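Long-range contacts in excretory-secretory protein 2 (Ancylostoma ceylanicum, PDB 3NSW), which is a secreted hookworm protein of netrin-like fold that probably acts as an immunomodulator in the host: residues Y27-G32 against D74-L79; S37-Y42 against F59-D64. One frame throughout, in Å; residues are numbered along the deposited sequence.

Contact 1 of 2, residues Y27-G32 against D74-L79; sequences YVTVTG and DTDYVL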
loop_
_atom_site.group_PDB
_atom_site.type_symbol
_atom_site.label_atom_id
_atom_site.label_comp_id
_atom_site.label_asym_id
_atom_site.label_seq_id
_atom_site.Cartn_x
_atom_site.Cartn_y
_atom_site.Cartn_z
ATOM N N TYR A 27 1.309 -1.779 -6.268
ATOM C CA TYR A 27 2.211 -2.921 -6.127
ATOM C C TYR A 27 3.554 -2.251 -5.916
ATOM O O TYR A 27 4.009 -1.504 -6.795
ATOM C CB TYR A 27 2.186 -3.705 -7.451
ATOM C CG TYR A 27 3.152 -4.862 -7.589
ATOM C CD1 TYR A 27 3.761 -5.460 -6.481
ATOM C CD2 TYR A 27 3.393 -5.420 -8.863
ATOM C CE1 TYR A 27 4.644 -6.559 -6.650
ATOM C CE2 TYR A 27 4.257 -6.497 -9.031
ATOM C CZ TYR A 27 4.869 -7.060 -7.930
ATOM O OH TYR A 27 5.707 -8.136 -8.099
ATOM N N VAL A 28 4.147 -2.452 -4.736
ATOM C CA VAL A 28 5.372 -1.751 -4.341
ATOM C C VAL A 28 6.428 -2.707 -3.790
ATOM O O VAL A 28 6.106 -3.817 -3.367
ATOM C CB VAL A 28 5.089 -0.666 -3.262
ATOM C CG1 VAL A 28 4.074 0.381 -3.772
ATOM C CG2 VAL A 28 4.597 -1.293 -1.961
ATOM N N THR A 29 7.689 -2.280 -3.815
ATOM C CA THR A 29 8.723 -2.934 -3.030
ATOM C C THR A 29 9.217 -1.932 -2.004
ATOM O O THR A 29 9.451 -0.760 -2.330
ATOM C CB THR A 29 9.919 -3.369 -3.890
ATOM O OG1 THR A 29 9.463 -4.205 -4.960
ATOM C CG2 THR A 29 10.928 -4.173 -3.023
ATOM N N VAL A 30 9.362 -2.385 -0.761
ATOM C CA VAL A 30 10.031 -1.577 0.271
ATOM C C VAL A 30 11.530 -1.669 0.005
ATOM O O VAL A 30 12.100 -2.765 0.002
ATOM C CB VAL A 30 9.685 -2.066 1.702
ATOM C CG1 VAL A 30 10.519 -1.331 2.770
ATOM C CG2 VAL A 30 8.211 -1.901 1.974
ATOM N N THR A 31 12.171 -0.525 -0.226
ATOM C CA THR A 31 13.583 -0.516 -0.656
ATOM C C THR A 31 14.526 -0.051 0.442
ATOM O O THR A 31 15.744 0.019 0.240
ATOM C CB THR A 31 13.800 0.385 -1.874
ATOM O OG1 THR A 31 13.470 1.737 -1.525
ATOM C CG2 THR A 31 12.946 -0.082 -3.044
ATOM N N GLY A 32 13.960 0.272 1.602
ATOM C CA GLY A 32 14.739 0.796 2.717
ATOM C C GLY A 32 13.868 1.603 3.660
ATOM O O GLY A 32 12.662 1.739 3.451
ATOM N N ASP A 74 13.308 -5.069 0.932
ATOM C CA ASP A 74 13.294 -5.686 -0.398
ATOM C C ASP A 74 12.113 -6.636 -0.534
ATOM O O ASP A 74 12.201 -7.664 -1.210
ATOM C CB ASP A 74 14.594 -6.449 -0.709
ATOM C CG ASP A 74 15.850 -5.585 -0.609
ATOM O OD1 ASP A 74 15.847 -4.415 -1.027
ATOM O OD2 ASP A 74 16.849 -6.107 -0.107
ATOM N N THR A 75 11.014 -6.298 0.136
ATOM C CA THR A 75 9.835 -7.158 0.153
ATOM C C THR A 75 8.679 -6.492 -0.583
ATOM O O THR A 75 8.498 -5.273 -0.502
ATOM C CB THR A 75 9.437 -7.505 1.598
ATOM O OG1 THR A 75 10.549 -8.149 2.237
ATOM C CG2 THR A 75 8.250 -8.463 1.626
ATOM N N ASP A 76 7.905 -7.290 -1.313
ATOM C CA ASP A 76 6.866 -6.743 -2.164
ATOM C C ASP A 76 5.534 -6.718 -1.411
ATOM O O ASP A 76 5.181 -7.691 -0.754
ATOM C CB ASP A 76 6.699 -7.565 -3.430
ATOM C CG ASP A 76 7.882 -7.442 -4.389
ATOM O OD1 ASP A 76 8.797 -6.637 -4.139
ATOM O OD2 ASP A 76 7.865 -8.152 -5.408
ATOM N N TYR A 77 4.799 -5.616 -1.553
ATOM C CA TYR A 77 3.486 -5.460 -0.911
ATOM C C TYR A 77 2.439 -4.894 -1.850
ATOM O O TYR A 77 2.754 -4.189 -2.811
ATOM C CB TYR A 77 3.616 -4.501 0.275
ATOM C CG TYR A 77 4.500 -5.040 1.368
ATOM C CD1 TYR A 77 3.999 -5.931 2.309
ATOM C CD2 TYR A 77 5.867 -4.693 1.434
ATOM C CE1 TYR A 77 4.815 -6.444 3.319
ATOM C CE2 TYR A 77 6.689 -5.209 2.438
ATOM C CZ TYR A 77 6.149 -6.077 3.375
ATOM O OH TYR A 77 6.944 -6.592 4.364
ATOM N N VAL A 78 1.177 -5.191 -1.562
ATOM C CA VAL A 78 0.101 -4.399 -2.134
ATOM C C VAL A 78 -0.187 -3.328 -1.084
ATOM O O VAL A 78 -0.314 -3.638 0.107
ATOM C CB VAL A 78 -1.162 -5.245 -2.390
ATOM C CG1 VAL A 78 -2.303 -4.362 -2.882
ATOM C CG2 VAL A 78 -0.866 -6.333 -3.419
ATOM N N LEU A 79 -0.269 -2.074 -1.528
ATOM C CA LEU A 79 -0.402 -0.942 -0.619
ATOM C C LEU A 79 -1.593 -0.127 -1.066
ATOM O O LEU A 79 -1.585 0.396 -2.181
ATOM C CB LEU A 79 0.861 -0.074 -0.695
ATOM C CG LEU A 79 0.836 1.237 0.114
ATOM C CD1 LEU A 79 0.786 0.951 1.635
ATOM C CD2 LEU A 79 2.025 2.131 -0.247
#
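V28 and Y77 form an antiparallel hydrogen-bonded pair at the middle of this contact, which joins two inner strands of the netrin-like beta sheet, 24-33 and 75-82. V28 N gives a nearly straight bond to Y77 O (2.9 Å, 172°). The return bond, Y77 N to V28 O, is also 2.9 Å. V28 O takes a CA-H...O contact from D76 as well. Further along, V30 N donates to T75 O at 3.0 Å. V30 O accepts D74 N, a more bent bond.

V28, V30 and Y77 lie on the buried face. V30 CG2 rests 3.7 Å from Y77 CE2, and V28 CG2 lies against Y77 CB and L79 CB. Y77 OH is satisfied elsewhere, by T72 N.

Y27, T29 and D76 share the other face. The Y27 ring stacks on H93, and D76 CB sits at the ring edge, in its plane. T29 OG1 lies anti to its carbonyl carbon (chi1 -55°), on the side of D76. It also hydrogen-bonds W43 NE1, so this hydroxyl links three strands' side chains. Its own bond to D76 OD1 is 2.7 Å long and arrives from above the carboxylate plane, 43° out of it.

Contact 2 of 2, residues S37-Y42 against F59-D64; sequences SYNLQY and FGTLRD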
loop_
_atom_site.group_PDB
_atom_site.type_symbol
_atom_site.label_atom_id
_atom_site.label_comp_id
_atom_site.label_asym_id
_atom_site.label_seq_id
_atom_site.Cartn_x
_atom_site.Cartn_y
_atom_site.Cartn_z
ATOM N N SER A 37 9.894 6.780 7.969
ATOM C CA SER A 37 9.238 6.377 6.728
ATOM C C SER A 37 9.967 5.258 5.994
ATOM O O SER A 37 11.208 5.252 5.933
ATOM C CB SER A 37 9.119 7.565 5.770
ATOM O OG SER A 37 8.323 8.597 6.309
ATOM N N TYR A 38 9.190 4.347 5.428
ATOM C CA TYR A 38 9.690 3.343 4.509
ATOM C C TYR A 38 9.863 3.986 3.142
ATOM O O TYR A 38 9.028 4.794 2.724
ATOM C CB TYR A 38 8.687 2.189 4.411
ATOM C CG TYR A 38 8.512 1.406 5.690
ATOM C CD1 TYR A 38 9.413 0.390 6.032
ATOM C CD2 TYR A 38 7.446 1.676 6.566
ATOM C CE1 TYR A 38 9.258 -0.337 7.193
ATOM C CE2 TYR A 38 7.294 0.953 7.749
ATOM C CZ TYR A 38 8.196 -0.057 8.046
ATOM O OH TYR A 38 8.067 -0.787 9.198
ATOM N N ASN A 39 10.948 3.633 2.451
ATOM C CA ASN A 39 11.150 3.994 1.056
ATOM C C ASN A 39 10.499 2.950 0.164
ATOM O O ASN A 39 10.593 1.743 0.430
ATOM C CB ASN A 39 12.647 4.077 0.714
ATOM C CG ASN A 39 13.358 5.218 1.420
ATOM O OD1 ASN A 39 14.475 5.044 1.909
ATOM N ND2 ASN A 39 12.735 6.389 1.459
ATOM N N LEU A 40 9.844 3.424 -0.892
ATOM C CA LEU A 40 9.063 2.575 -1.795
ATOM C C LEU A 40 9.461 2.737 -3.257
ATOM O O LEU A 40 9.748 3.854 -3.732
ATOM C CB LEU A 40 7.570 2.926 -1.699
ATOM C CG LEU A 40 6.924 2.917 -0.318
ATOM C CD1 LEU A 40 5.481 3.412 -0.411
ATOM C CD2 LEU A 40 6.982 1.513 0.274
ATOM N N GLN A 41 9.476 1.609 -3.954
ATOM C CA GLN A 41 9.496 1.580 -5.405
ATOM C C GLN A 41 8.110 1.156 -5.862
ATOM O O GLN A 41 7.593 0.132 -5.422
ATOM C CB GLN A 41 10.544 0.576 -5.913
ATOM C CG GLN A 41 10.401 0.187 -7.383
ATOM C CD GLN A 41 10.980 1.225 -8.336
ATOM O OE1 GLN A 41 12.117 1.662 -8.178
ATOM N NE2 GLN A 41 10.194 1.620 -9.333
ATOM N N TYR A 42 7.510 1.943 -6.745
ATOM C CA TYR A 42 6.194 1.610 -7.296
ATOM C C TYR A 42 6.349 0.874 -8.616
ATOM O O TYR A 42 7.064 1.332 -9.508
ATOM C CB TYR A 42 5.389 2.890 -7.539
ATOM C CG TYR A 42 4.799 3.461 -6.281
ATOM C CD1 TYR A 42 3.465 3.226 -5.951
ATOM C CD2 TYR A 42 5.576 4.236 -5.416
ATOM C CE1 TYR A 42 2.913 3.748 -4.784
ATOM C CE2 TYR A 42 5.041 4.756 -4.248
ATOM C CZ TYR A 42 3.712 4.518 -3.944
ATOM O OH TYR A 42 3.187 5.039 -2.797
ATOM N N PHE A 59 9.080 6.421 -7.327
ATOM C CA PHE A 59 9.492 6.372 -5.917
ATOM C C PHE A 59 8.500 7.090 -5.007
ATOM O O PHE A 59 7.856 8.059 -5.415
ATOM C CB PHE A 59 10.880 6.999 -5.724
ATOM C CG PHE A 59 11.882 6.594 -6.763
ATOM C CD1 PHE A 59 12.430 5.315 -6.762
ATOM C CD2 PHE A 59 12.280 7.494 -7.747
ATOM C CE1 PHE A 59 13.363 4.940 -7.728
ATOM C CE2 PHE A 59 13.211 7.128 -8.716
ATOM C CZ PHE A 59 13.751 5.847 -8.705
ATOM N N GLY A 60 8.394 6.619 -3.770
ATOM C CA GLY A 60 7.617 7.327 -2.741
ATOM C C GLY A 60 8.018 6.845 -1.366
ATOM O O GLY A 60 8.983 6.091 -1.225
ATOM N N THR A 61 7.273 7.280 -0.355
ATOM C CA THR A 61 7.560 6.915 1.026
ATOM C C THR A 61 6.256 6.644 1.758
ATOM O O THR A 61 5.181 7.120 1.360
ATOM C CB THR A 61 8.304 8.038 1.785
ATOM O OG1 THR A 61 7.514 9.231 1.743
ATOM C CG2 THR A 61 9.680 8.313 1.180
ATOM N N LEU A 62 6.352 5.847 2.812
ATOM C CA LEU A 62 5.201 5.538 3.654
ATOM C C LEU A 62 5.561 5.812 5.106
ATOM O O LEU A 62 6.393 5.119 5.686
ATOM C CB LEU A 62 4.802 4.061 3.476
ATOM C CG LEU A 62 3.654 3.553 4.360
ATOM C CD1 LEU A 62 2.347 4.258 3.994
ATOM C CD2 LEU A 62 3.527 2.028 4.216
ATOM N N ARG A 63 4.932 6.827 5.697
ATOM C CA ARG A 63 5.177 7.169 7.093
ATOM C C ARG A 63 4.421 6.236 8.043
ATOM O O ARG A 63 3.281 5.859 7.767
ATOM C CB ARG A 63 4.771 8.625 7.327
ATOM C CG ARG A 63 4.985 9.112 8.743
ATOM C CD ARG A 63 4.915 10.624 8.795
ATOM N NE ARG A 63 4.505 11.058 10.122
ATOM C CZ ARG A 63 4.321 12.320 10.491
ATOM N NH1 ARG A 63 4.507 13.315 9.634
ATOM N NH2 ARG A 63 3.917 12.581 11.717
ATOM N N ASP A 64 5.055 5.867 9.157
ATOM C CA ASP A 64 4.408 5.049 10.195
ATOM C C ASP A 64 4.680 5.641 11.571
ATOM O O ASP A 64 5.808 5.582 12.068
ATOM C CB ASP A 64 4.864 3.575 10.137
ATOM C CG ASP A 64 4.242 2.707 11.248
ATOM O OD1 ASP A 64 3.236 3.110 11.867
ATOM O OD2 ASP A 64 4.763 1.601 11.507
HETATM O O HOH W 1 6.997 0.179 11.194
#
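Y38 and L62 pair through two backbone hydrogen bonds, Y38 N to L62 O and L62 N to Y38 O, both 2.9 Å. L40 and G60 make the second such pair. L40 N reaches G60 O at 2.8 Å, and G60 N reaches L40 O at 3.1 Å. Between and beyond these pairs, the CA atoms of S37, T61 and F59 make CA-H...O contacts with the opposite strand.

Contacts on the buried face form a second group. L40 CD1 meets L62 CB at 4.0 Å. Y42 turns its ring edge to the backbone of G60, with G60 N in the ring plane and 3.9 Å from Y42 CE2. L79 of strand 75-82 touches L40, Y42 and L62.

Polar side chains gather at the ends and on the other face. A water accepts from Y38 OH, which also bonds L71 N, and donates to D64 OD2. D64 OD1 holds the backbone N of C66 and G67. Q41 is bent at chi2 (80°), which brings OE1 to 3.5 Å from F59 CE1. The amide and ring planes stand 72° apart. Q41 NE2 donates to Y42 O. N39 ND2 lies alongside T61 CG2.

The arrangement is a regular antiparallel ladder that adds an edge strand, 59-63, to the sheet of a netrin-like fold.

Contacts 1 and 2 are successive parts of one sheet, with centres about 8 Å apart. Strands 24-33 and 37-45 are its neighbouring inner strands, so the order across the four segments is 74-79, 27-32, 37-42, 59-64. Contact 2 is nested along the chain inside the loop that contact 1 closes. The two are joined by probable backbone hydrogen bonds, G32 O to N39 N at 2.7 Å and T31 N to N39 O at 2.8 Å. On the buried face V28 CG1 packs 3.6 Å from Y42 CD1, and V30 touches Y38.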